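Local coordinates for protein TetR family transcriptional regulator (Chloroflexus aurantiacus, PDB 3NRG) that probably binds cis-regulatory DNA through an N-terminal helix-turn-helix domain and so acts as a transcription factor of the TetR family, at residues 134-143 / 157-168; 171-180 / 195-206. All blocks are in the same frame, centred on the assembly; numbering follows the deposited sequence.

Contact 1. Residues 134-143 / 157-168; sequences SFAYFKQLVE and ADTAAFVLNVVF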
loop_
_atom_site.group_PDB
_atom_site.type_symbol
_atom_site.label_atom_id
_atom_site.label_comp_id
_atom_site.label_asym_id
_atom_site.label_seq_id
_atom_site.Cartn_x
_atom_site.Cartn_y
_atom_site.Cartn_z
ATOM N N SER A 134 -8.418 -4.306 5.421
ATOM C CA SER A 134 -8.126 -5.524 4.649
ATOM C C SER A 134 -8.484 -6.820 5.409
ATOM O O SER A 134 -9.083 -7.720 4.821
ATOM C CB SER A 134 -6.672 -5.542 4.180
ATOM O OG SER A 134 -5.771 -5.257 5.237
ATOM N N PHE A 135 -8.179 -6.879 6.725
ATOM C CA PHE A 135 -8.519 -8.031 7.577
ATOM C C PHE A 135 -10.034 -8.304 7.553
ATOM O O PHE A 135 -10.450 -9.460 7.412
ATOM C CB PHE A 135 -8.039 -7.798 9.033
ATOM C CG PHE A 135 -8.451 -8.882 10.012
ATOM C CD1 PHE A 135 -9.672 -8.814 10.678
ATOM C CD2 PHE A 135 -7.616 -9.960 10.273
ATOM C CE1 PHE A 135 -10.063 -9.828 11.558
ATOM C CE2 PHE A 135 -8.003 -10.964 11.166
ATOM C CZ PHE A 135 -9.228 -10.893 11.796
ATOM N N ALA A 136 -10.851 -7.233 7.696
ATOM C CA ALA A 136 -12.312 -7.324 7.687
ATOM C C ALA A 136 -12.838 -7.869 6.357
ATOM O O ALA A 136 -13.804 -8.644 6.353
ATOM C CB ALA A 136 -12.926 -5.962 7.977
ATOM N N TYR A 137 -12.188 -7.492 5.229
ATOM C CA TYR A 137 -12.579 -7.972 3.897
ATOM C C TYR A 137 -12.277 -9.473 3.732
ATOM O O TYR A 137 -13.134 -10.218 3.252
ATOM C CB TYR A 137 -11.898 -7.139 2.791
ATOM C CG TYR A 137 -12.308 -7.537 1.385
ATOM C CD1 TYR A 137 -13.603 -7.308 0.922
ATOM C CD2 TYR A 137 -11.385 -8.087 0.496
ATOM C CE1 TYR A 137 -13.985 -7.669 -0.370
ATOM C CE2 TYR A 137 -11.750 -8.434 -0.805
ATOM C CZ TYR A 137 -13.056 -8.236 -1.230
ATOM O OH TYR A 137 -13.419 -8.574 -2.508
ATOM N N PHE A 138 -11.076 -9.923 4.176
ATOM C CA PHE A 138 -10.695 -11.333 4.121
ATOM C C PHE A 138 -11.610 -12.195 4.978
ATOM O O PHE A 138 -12.000 -13.279 4.546
ATOM C CB PHE A 138 -9.226 -11.532 4.531
ATOM C CG PHE A 138 -8.220 -10.941 3.572
ATOM C CD1 PHE A 138 -8.213 -11.307 2.229
ATOM C CD2 PHE A 138 -7.216 -10.099 4.027
ATOM C CE1 PHE A 138 -7.269 -10.776 1.347
ATOM C CE2 PHE A 138 -6.273 -9.567 3.144
ATOM C CZ PHE A 138 -6.304 -9.910 1.811
ATOM N N LYS A 139 -11.997 -11.697 6.175
ATOM C CA LYS A 139 -12.918 -12.408 7.078
ATOM C C LYS A 139 -14.276 -12.624 6.400
ATOM O O LYS A 139 -14.837 -13.715 6.482
ATOM C CB LYS A 139 -13.080 -11.644 8.404
ATOM C CG LYS A 139 -13.701 -12.478 9.520
ATOM C CD LYS A 139 -13.879 -11.672 10.793
ATOM C CE LYS A 139 -14.589 -12.467 11.857
ATOM N NZ LYS A 139 -14.768 -11.680 13.099
ATOM N N GLN A 140 -14.765 -11.598 5.674
ATOM C CA GLN A 140 -16.021 -11.666 4.919
ATOM C C GLN A 140 -15.925 -12.739 3.817
ATOM O O GLN A 140 -16.848 -13.537 3.667
ATOM C CB GLN A 140 -16.352 -10.286 4.312
ATOM C CG GLN A 140 -17.742 -10.189 3.675
ATOM C CD GLN A 140 -17.960 -8.864 2.957
ATOM O OE1 GLN A 140 -17.451 -7.806 3.360
ATOM N NE2 GLN A 140 -18.760 -8.890 1.900
ATOM N N LEU A 141 -14.779 -12.787 3.085
ATOM C CA LEU A 141 -14.547 -13.779 2.015
ATOM C C LEU A 141 -14.485 -15.200 2.563
ATOM O O LEU A 141 -15.040 -16.113 1.949
ATOM C CB LEU A 141 -13.253 -13.470 1.234
ATOM C CG LEU A 141 -13.219 -12.181 0.408
ATOM C CD1 LEU A 141 -11.859 -11.985 -0.207
ATOM C CD2 LEU A 141 -14.266 -12.196 -0.689
ATOM N N VAL A 142 -13.798 -15.393 3.716
ATOM C CA VAL A 142 -13.675 -16.713 4.353
ATOM C C VAL A 142 -15.040 -17.186 4.874
ATOM O O VAL A 142 -15.400 -18.347 4.665
ATOM C CB VAL A 142 -12.569 -16.743 5.454
ATOM C CG1 VAL A 142 -12.562 -18.072 6.199
ATOM C CG2 VAL A 142 -11.201 -16.465 4.856
ATOM N N GLU A 143 -15.828 -16.269 5.493
ATOM C CA GLU A 143 -17.183 -16.588 5.983
ATOM C C GLU A 143 -18.100 -17.010 4.838
ATOM O O GLU A 143 -18.888 -17.945 5.003
ATOM C CB GLU A 143 -17.785 -15.408 6.758
ATOM C CG GLU A 143 -17.303 -15.335 8.195
ATOM C CD GLU A 143 -17.571 -14.031 8.922
ATOM O OE1 GLU A 143 -17.609 -12.970 8.257
ATOM O OE2 GLU A 143 -17.635 -14.061 10.173
ATOM N N ALA A 157 -12.877 -18.247 10.820
ATOM C CA ALA A 157 -12.782 -17.145 9.850
ATOM C C ALA A 157 -11.780 -16.078 10.268
ATOM O O ALA A 157 -11.020 -15.594 9.425
ATOM C CB ALA A 157 -14.151 -16.524 9.626
ATOM N N ASP A 158 -11.766 -15.714 11.567
ATOM C CA ASP A 158 -10.846 -14.712 12.105
ATOM C C ASP A 158 -9.375 -15.154 11.927
ATOM O O ASP A 158 -8.539 -14.359 11.479
ATOM C CB ASP A 158 -11.159 -14.437 13.583
ATOM C CG ASP A 158 -10.360 -13.296 14.174
ATOM O OD1 ASP A 158 -9.163 -13.497 14.452
ATOM O OD2 ASP A 158 -10.948 -12.219 14.408
ATOM N N THR A 159 -9.081 -16.430 12.246
ATOM C CA THR A 159 -7.743 -17.012 12.129
ATOM C C THR A 159 -7.284 -17.048 10.660
ATOM O O THR A 159 -6.154 -16.658 10.359
ATOM C CB THR A 159 -7.714 -18.401 12.799
ATOM O OG1 THR A 159 -8.154 -18.275 14.152
ATOM C CG2 THR A 159 -6.344 -19.030 12.769
ATOM N N ALA A 160 -8.171 -17.505 9.746
ATOM C CA ALA A 160 -7.875 -17.563 8.310
ATOM C C ALA A 160 -7.645 -16.152 7.737
ATOM O O ALA A 160 -6.759 -15.971 6.898
ATOM C CB ALA A 160 -9.009 -18.254 7.569
ATOM N N ALA A 161 -8.428 -15.143 8.221
ATOM C CA ALA A 161 -8.284 -13.746 7.803
ATOM C C ALA A 161 -6.942 -13.188 8.266
ATOM O O ALA A 161 -6.300 -12.447 7.523
ATOM C CB ALA A 161 -9.416 -12.912 8.364
ATOM N N PHE A 162 -6.497 -13.577 9.485
ATOM C CA PHE A 162 -5.199 -13.173 10.023
ATOM C C PHE A 162 -4.062 -13.657 9.118
ATOM O O PHE A 162 -3.176 -12.875 8.778
ATOM C CB PHE A 162 -5.016 -13.696 11.468
ATOM C CG PHE A 162 -3.573 -13.779 11.912
ATOM C CD1 PHE A 162 -2.868 -12.631 12.269
ATOM C CD2 PHE A 162 -2.901 -14.997 11.925
ATOM C CE1 PHE A 162 -1.526 -12.704 12.635
ATOM C CE2 PHE A 162 -1.555 -15.065 12.281
ATOM C CZ PHE A 162 -0.874 -13.919 12.629
ATOM N N VAL A 163 -4.094 -14.945 8.729
ATOM C CA VAL A 163 -3.080 -15.562 7.854
ATOM C C VAL A 163 -3.051 -14.879 6.478
ATOM O O VAL A 163 -1.976 -14.559 5.983
ATOM C CB VAL A 163 -3.274 -17.112 7.742
ATOM C CG1 VAL A 163 -2.267 -17.731 6.775
ATOM C CG2 VAL A 163 -3.178 -17.776 9.111
ATOM N N LEU A 164 -4.231 -14.626 5.881
ATOM C CA LEU A 164 -4.326 -13.948 4.581
ATOM C C LEU A 164 -3.792 -12.509 4.669
ATOM O O LEU A 164 -2.976 -12.104 3.837
ATOM C CB LEU A 164 -5.776 -13.945 4.069
ATOM C CG LEU A 164 -6.362 -15.310 3.654
ATOM C CD1 LEU A 164 -7.868 -15.247 3.575
ATOM C CD2 LEU A 164 -5.796 -15.774 2.330
ATOM N N ASN A 165 -4.207 -11.760 5.714
ATOM C CA ASN A 165 -3.787 -10.371 5.915
ATOM C C ASN A 165 -2.269 -10.214 6.065
ATOM O O ASN A 165 -1.696 -9.340 5.424
ATOM C CB ASN A 165 -4.525 -9.737 7.099
ATOM C CG ASN A 165 -4.270 -8.253 7.244
ATOM O OD1 ASN A 165 -4.606 -7.445 6.365
ATOM N ND2 ASN A 165 -3.685 -7.863 8.363
ATOM N N VAL A 166 -1.612 -11.063 6.889
ATOM C CA VAL A 166 -0.150 -10.970 7.088
ATOM C C VAL A 166 0.641 -11.327 5.829
ATOM O O VAL A 166 1.658 -10.702 5.553
ATOM C CB VAL A 166 0.369 -11.716 8.355
ATOM C CG1 VAL A 166 -0.222 -11.111 9.625
ATOM C CG2 VAL A 166 0.095 -13.224 8.282
ATOM N N VAL A 167 0.149 -12.295 5.047
ATOM C CA VAL A 167 0.794 -12.703 3.796
ATOM C C VAL A 167 0.690 -11.578 2.765
ATOM O O VAL A 167 1.715 -11.136 2.234
ATOM C CB VAL A 167 0.206 -14.041 3.264
ATOM C CG1 VAL A 167 0.617 -14.286 1.821
ATOM C CG2 VAL A 167 0.619 -15.214 4.151
ATOM N N PHE A 168 -0.541 -11.069 2.532
ATOM C CA PHE A 168 -0.798 -9.982 1.571
ATOM C C PHE A 168 -0.026 -8.689 1.915
ATOM O O PHE A 168 0.407 -7.968 1.016
ATOM C CB PHE A 168 -2.312 -9.697 1.474
ATOM C CG PHE A 168 -3.064 -10.580 0.506
ATOM C CD1 PHE A 168 -3.183 -11.946 0.733
ATOM C CD2 PHE A 168 -3.711 -10.037 -0.598
ATOM C CE1 PHE A 168 -3.887 -12.762 -0.158
ATOM C CE2 PHE A 168 -4.433 -10.850 -1.478
ATOM C CZ PHE A 168 -4.503 -12.209 -1.261
#

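Contact 2. Residues 171-180 / 195-206; sequences LGNHLIERFA and LQPAMRRVIEQV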
loop_
_atom_site.group_PDB
_atom_site.type_symbol
_atom_site.label_atom_id
_atom_site.label_comp_id
_atom_site.label_asym_id
_atom_site.label_seq_id
_atom_site.Cartn_x
_atom_site.Cartn_y
_atom_site.Cartn_z
ATOM N N LEU A 171 4.179 -9.901 1.437
ATOM C CA LEU A 171 4.739 -10.562 0.249
ATOM C C LEU A 171 5.570 -9.654 -0.666
ATOM O O LEU A 171 6.681 -10.023 -1.024
ATOM C CB LEU A 171 3.688 -11.358 -0.543
ATOM C CG LEU A 171 4.256 -12.281 -1.659
ATOM C CD1 LEU A 171 5.334 -13.243 -1.102
ATOM C CD2 LEU A 171 3.155 -13.051 -2.352
ATOM N N GLY A 172 5.040 -8.476 -0.997
ATOM C CA GLY A 172 5.714 -7.508 -1.861
ATOM C C GLY A 172 7.114 -7.165 -1.403
ATOM O O GLY A 172 8.060 -7.226 -2.192
ATOM N N ASN A 173 7.265 -6.857 -0.103
ATOM C CA ASN A 173 8.563 -6.540 0.495
ATOM C C ASN A 173 9.518 -7.719 0.402
ATOM O O ASN A 173 10.710 -7.527 0.145
ATOM C CB ASN A 173 8.394 -6.102 1.956
ATOM C CG ASN A 173 7.583 -4.836 2.131
ATOM O OD1 ASN A 173 7.683 -3.879 1.343
ATOM N ND2 ASN A 173 6.796 -4.783 3.198
ATOM N N HIS A 174 8.995 -8.947 0.584
ATOM C CA HIS A 174 9.807 -10.158 0.504
ATOM C C HIS A 174 10.289 -10.431 -0.921
ATOM O O HIS A 174 11.443 -10.823 -1.110
ATOM C CB HIS A 174 9.050 -11.366 1.065
ATOM C CG HIS A 174 9.895 -12.596 1.146
ATOM N ND1 HIS A 174 10.988 -12.667 1.998
ATOM C CD2 HIS A 174 9.806 -13.752 0.452
ATOM C CE1 HIS A 174 11.514 -13.863 1.807
ATOM N NE2 HIS A 174 10.831 -14.557 0.896
ATOM N N LEU A 175 9.409 -10.217 -1.923
ATOM C CA LEU A 175 9.750 -10.392 -3.341
ATOM C C LEU A 175 10.923 -9.497 -3.722
ATOM O O LEU A 175 11.888 -9.975 -4.319
ATOM C CB LEU A 175 8.532 -10.082 -4.241
ATOM C CG LEU A 175 7.318 -10.992 -4.074
ATOM C CD1 LEU A 175 6.167 -10.490 -4.879
ATOM C CD2 LEU A 175 7.644 -12.423 -4.449
ATOM N N ILE A 176 10.863 -8.202 -3.318
ATOM C CA ILE A 176 11.926 -7.216 -3.554
ATOM C C ILE A 176 13.223 -7.674 -2.885
ATOM O O ILE A 176 14.265 -7.731 -3.535
ATOM C CB ILE A 176 11.488 -5.801 -3.056
ATOM C CG1 ILE A 176 10.324 -5.250 -3.905
ATOM C CG2 ILE A 176 12.668 -4.828 -3.051
ATOM C CD1 ILE A 176 9.573 -4.067 -3.264
ATOM N N GLU A 177 13.140 -8.048 -1.597
ATOM C CA GLU A 177 14.278 -8.513 -0.805
ATOM C C GLU A 177 14.958 -9.729 -1.461
ATOM O O GLU A 177 16.191 -9.807 -1.492
ATOM C CB GLU A 177 13.810 -8.857 0.622
ATOM C CG GLU A 177 14.931 -9.165 1.598
ATOM C CD GLU A 177 14.448 -9.540 2.982
ATOM O OE1 GLU A 177 13.880 -10.646 3.139
ATOM O OE2 GLU A 177 14.642 -8.729 3.914
ATOM N N ARG A 178 14.153 -10.648 -2.016
ATOM C CA ARG A 178 14.646 -11.875 -2.621
ATOM C C ARG A 178 15.202 -11.680 -4.042
ATOM O O ARG A 178 16.252 -12.244 -4.362
ATOM C CB ARG A 178 13.543 -12.953 -2.616
ATOM C CG ARG A 178 14.026 -14.322 -3.045
ATOM C CD ARG A 178 12.907 -15.330 -3.078
ATOM N NE ARG A 178 13.362 -16.619 -3.607
ATOM C CZ ARG A 178 12.574 -17.680 -3.759
ATOM N NH1 ARG A 178 11.290 -17.618 -3.416
ATOM N NH2 ARG A 178 13.062 -18.810 -4.251
ATOM N N PHE A 179 14.482 -10.927 -4.905
ATOM C CA PHE A 179 14.848 -10.818 -6.318
ATOM C C PHE A 179 15.539 -9.519 -6.754
ATOM O O PHE A 179 16.321 -9.549 -7.711
ATOM C CB PHE A 179 13.645 -11.129 -7.216
ATOM C CG PHE A 179 13.030 -12.488 -6.974
ATOM C CD1 PHE A 179 13.647 -13.644 -7.442
ATOM C CD2 PHE A 179 11.817 -12.612 -6.304
ATOM C CE1 PHE A 179 13.076 -14.900 -7.219
ATOM C CE2 PHE A 179 11.241 -13.872 -6.088
ATOM C CZ PHE A 179 11.872 -15.005 -6.550
ATOM N N ALA A 180 15.231 -8.377 -6.101
ATOM C CA ALA A 180 15.809 -7.088 -6.505
ATOM C C ALA A 180 17.200 -6.866 -5.914
ATOM O O ALA A 180 17.359 -6.858 -4.691
ATOM C CB ALA A 180 14.876 -5.943 -6.130
ATOM N N LEU A 195 11.363 -8.876 -13.441
ATOM C CA LEU A 195 11.470 -9.938 -12.431
ATOM C C LEU A 195 10.130 -10.676 -12.211
ATOM O O LEU A 195 10.080 -11.628 -11.429
ATOM C CB LEU A 195 12.002 -9.367 -11.091
ATOM C CG LEU A 195 13.415 -8.744 -11.109
ATOM C CD1 LEU A 195 13.716 -8.076 -9.799
ATOM C CD2 LEU A 195 14.486 -9.794 -11.410
ATOM N N GLN A 196 9.058 -10.260 -12.942
ATOM C CA GLN A 196 7.712 -10.857 -12.857
ATOM C C GLN A 196 7.684 -12.407 -13.044
ATOM O O GLN A 196 6.990 -13.076 -12.279
ATOM C CB GLN A 196 6.738 -10.162 -13.827
ATOM C CG GLN A 196 5.276 -10.560 -13.624
ATOM N N PRO A 197 8.429 -13.013 -14.021
ATOM C CA PRO A 197 8.378 -14.482 -14.160
ATOM C C PRO A 197 8.773 -15.230 -12.877
ATOM O O PRO A 197 8.120 -16.207 -12.520
ATOM C CB PRO A 197 9.347 -14.764 -15.315
ATOM C CG PRO A 197 9.416 -13.495 -16.066
ATOM C CD PRO A 197 9.305 -12.415 -15.049
ATOM N N ALA A 198 9.818 -14.759 -12.173
ATOM C CA ALA A 198 10.265 -15.376 -10.922
ATOM C C ALA A 198 9.308 -15.038 -9.774
ATOM O O ALA A 198 9.067 -15.874 -8.903
ATOM C CB ALA A 198 11.675 -14.913 -10.583
HETATM N N MSE A 199 8.770 -13.809 -9.772
HETATM C CA MSE A 199 7.857 -13.346 -8.733
HETATM C C MSE A 199 6.483 -14.019 -8.817
HETATM O O MSE A 199 5.838 -14.206 -7.781
HETATM C CB MSE A 199 7.706 -11.819 -8.784
HETATM C CG MSE A 199 8.946 -11.068 -8.313
HETATM SE SE MSE A 199 8.659 -9.150 -8.263
HETATM C CE MSE A 199 10.376 -8.613 -7.579
ATOM N N ARG A 200 6.020 -14.362 -10.049
ATOM C CA ARG A 200 4.701 -14.982 -10.243
ATOM C C ARG A 200 4.627 -16.415 -9.704
ATOM O O ARG A 200 3.602 -16.796 -9.131
ATOM C CB ARG A 200 4.219 -14.892 -11.717
ATOM C CG ARG A 200 5.027 -15.724 -12.725
ATOM C CD ARG A 200 4.241 -15.985 -14.003
ATOM N NE ARG A 200 5.083 -16.538 -15.069
ATOM C CZ ARG A 200 5.568 -15.824 -16.084
ATOM N NH1 ARG A 200 5.301 -14.526 -16.180
ATOM N NH2 ARG A 200 6.319 -16.404 -17.013
ATOM N N ARG A 201 5.719 -17.206 -9.855
ATOM C CA ARG A 201 5.738 -18.577 -9.344
ATOM C C ARG A 201 5.689 -18.596 -7.825
ATOM O O ARG A 201 5.133 -19.529 -7.248
ATOM C CB ARG A 201 6.924 -19.393 -9.902
ATOM C CG ARG A 201 8.294 -18.783 -9.653
ATOM C CD ARG A 201 9.328 -19.279 -10.653
ATOM N NE ARG A 201 8.991 -18.893 -12.029
ATOM C CZ ARG A 201 9.833 -18.975 -13.054
ATOM N NH1 ARG A 201 11.078 -19.400 -12.867
ATOM N NH2 ARG A 201 9.447 -18.608 -14.268
ATOM N N VAL A 202 6.186 -17.512 -7.178
ATOM C CA VAL A 202 6.113 -17.341 -5.725
ATOM C C VAL A 202 4.657 -17.015 -5.341
ATOM O O VAL A 202 4.101 -17.651 -4.440
ATOM C CB VAL A 202 7.109 -16.261 -5.218
ATOM C CG1 VAL A 202 6.924 -15.996 -3.726
ATOM C CG2 VAL A 202 8.551 -16.661 -5.521
ATOM N N ILE A 203 4.021 -16.073 -6.077
ATOM C CA ILE A 203 2.618 -15.706 -5.869
ATOM C C ILE A 203 1.716 -16.939 -6.005
ATOM O O ILE A 203 0.863 -17.163 -5.142
ATOM C CB ILE A 203 2.199 -14.541 -6.813
ATOM C CG1 ILE A 203 2.946 -13.236 -6.429
ATOM C CG2 ILE A 203 0.671 -14.325 -6.801
ATOM C CD1 ILE A 203 3.032 -12.201 -7.548
ATOM N N GLU A 204 1.968 -17.789 -7.039
ATOM C CA GLU A 204 1.216 -19.034 -7.252
ATOM C C GLU A 204 1.476 -20.040 -6.118
ATOM O O GLU A 204 0.531 -20.641 -5.609
ATOM C CB GLU A 204 1.555 -19.655 -8.615
ATOM C CG GLU A 204 1.033 -18.860 -9.803
ATOM C CD GLU A 204 1.416 -19.399 -11.172
ATOM O OE1 GLU A 204 2.180 -20.391 -11.239
ATOM O OE2 GLU A 204 0.957 -18.817 -12.183
ATOM N N GLN A 205 2.757 -20.181 -5.693
ATOM C CA GLN A 205 3.155 -21.046 -4.571
ATOM C C GLN A 205 2.430 -20.638 -3.279
ATOM O O GLN A 205 1.919 -21.502 -2.570
ATOM C CB GLN A 205 4.675 -20.990 -4.365
ATOM C CG GLN A 205 5.447 -22.039 -5.155
ATOM C CD GLN A 205 5.666 -23.324 -4.374
ATOM O OE1 GLN A 205 5.320 -23.446 -3.192
ATOM N NE2 GLN A 205 6.310 -24.287 -5.001
ATOM N N VAL A 206 2.360 -19.311 -3.000
ATOM C CA VAL A 206 1.682 -18.760 -1.817
ATOM C C VAL A 206 0.195 -19.130 -1.814
ATOM O O VAL A 206 -0.314 -19.615 -0.801
ATOM C CB VAL A 206 1.901 -17.226 -1.693
ATOM C CG1 VAL A 206 0.875 -16.593 -0.761
ATOM C CG2 VAL A 206 3.314 -16.910 -1.232
#

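Contact 1. Residues 134-143 / 157-168
Phe-138 is the knob of this helix pair, its ring lodged among Ala-161, Leu-164, Asn-165 and Phe-168 of the facing helix. With CG anti to the carbonyl carbon (chi1 -67°), the ring reaches across so that CB of Leu-164 lies over one face, a CH-pi contact 4.0 Å from the centroid. Its far edge meets the face of Phe-168 in an edge-to-face pair, planes 60° apart and centroids separated by 4.7 Å. Without the ring, as with an alanine here, the Phe-168 face is likely to lose its aromatic partner and a gap to open over Leu-164. One turn on, Val-142 straddles Ala-160, and its CG2 meets CD1 of Leu-164 at 3.8 Å. Small Ala-161 lets the backbones close in, its CA 4.9 Å from that of Lys-139.

Against this buried core, the flank of Phe-135, Lys-139 and Asp-158 is partly open to solvent. CB of Ala-161 lies over one face of the Phe-135 ring, a CH-pi contact, while the Asp-158 carboxylate sits at its edge. Only the approach of extended Lys-139 is loose, NZ staying 4.1 Å from Asp-158 OD2, too long for a salt bridge. At the N-terminal end of 134-143, Ser-134 OG donates to Asn-165 OD1 across 2.7 Å, the donor oxygen tilted 17° from the carbonyl plane.

Helix 87-104 packs on Phe-138 and Phe-168 through Leu-91, whereas Leu-210 and Met-214 of helix 196-214 back Leu-164 and Ala-160.

Contact 2. Residues 171-180 / 195-206
The helical segments 171-179 and 196-206 run at 136° to each other, their axes no nearer than 10.9 Å, and the CA atoms of Leu-175 and Met-199 come to 6.4 Å. That spacing is filled by aliphatic and aromatic side chains, with no hydrogen bond bridging the two segments.

Val-202 is the knob, seated among Leu-171, Leu-175, Arg-178 and Phe-179. Its two methyls divide the work: CG1 slides past Leu-175, 3.7 Å from CD2, while CG2 points at the rim of the Phe-179 ring, close to its plane. The same CG2 also meets NH1 of Arg-178, so the charged guanidinium merely packs against a methyl here, making no polar bond to the other segment. Arg-178 is stretched from CG to NE and runs along the Phe-179 ring, its own CG over the ring centre.

Across the ring, CB of Ala-198 makes a CH-pi contact, 4.1 Å from the centroid and 28° off the normal. The ring is thus pinched between Arg-178 and Ala-198, with CG of Met-199 approaching obliquely, 3.8 Å from CD2 of Phe-179. Met-199, a selenomethionine, is extended beyond CG and carries its CE to the helix backbone, 3.8 Å from the carbonyl O of Leu-175. Where 171-180 ends and 195-206 begins, CD1 of Leu-195 rests against the carbonyl O of Phe-179; at the other end CD2 of Leu-171 touches both Ile-203 and Val-206, 4.0 Å from Val-206 CG2.

Phe-103 of helix 87-104 also touches Met-199, and Leu-186 of helix 183-189 packs on Leu-195. Such an inclined helix pair, with a valine knob in a four-residue hole, belongs to the all-helical C-terminal domain of TetR-family regulators.

In the fold
Contact 1 and contact 2 follow one another along the chain, the first closing before the second opens, with centres about 21 Å apart. Helix 157-179 serves both: its N-terminal half packs against helix 124-147 and its C-terminal half against helix 196-214. The two meet where Val-167 CG1 touches Val-206 CG1 at 3.5 Å, so helix 196-214 also reaches the flank of contact 1. Helix 87-104 touches both contacts, through Leu-91 at one and Phe-103 at the other. Together they link three helices, with helix 87-104 packing on both, in the C-terminal domain, which in TetR-family proteins generally carries ligand binding and dimerisation, apart from the predicted helix-turn-helix near the N-terminus.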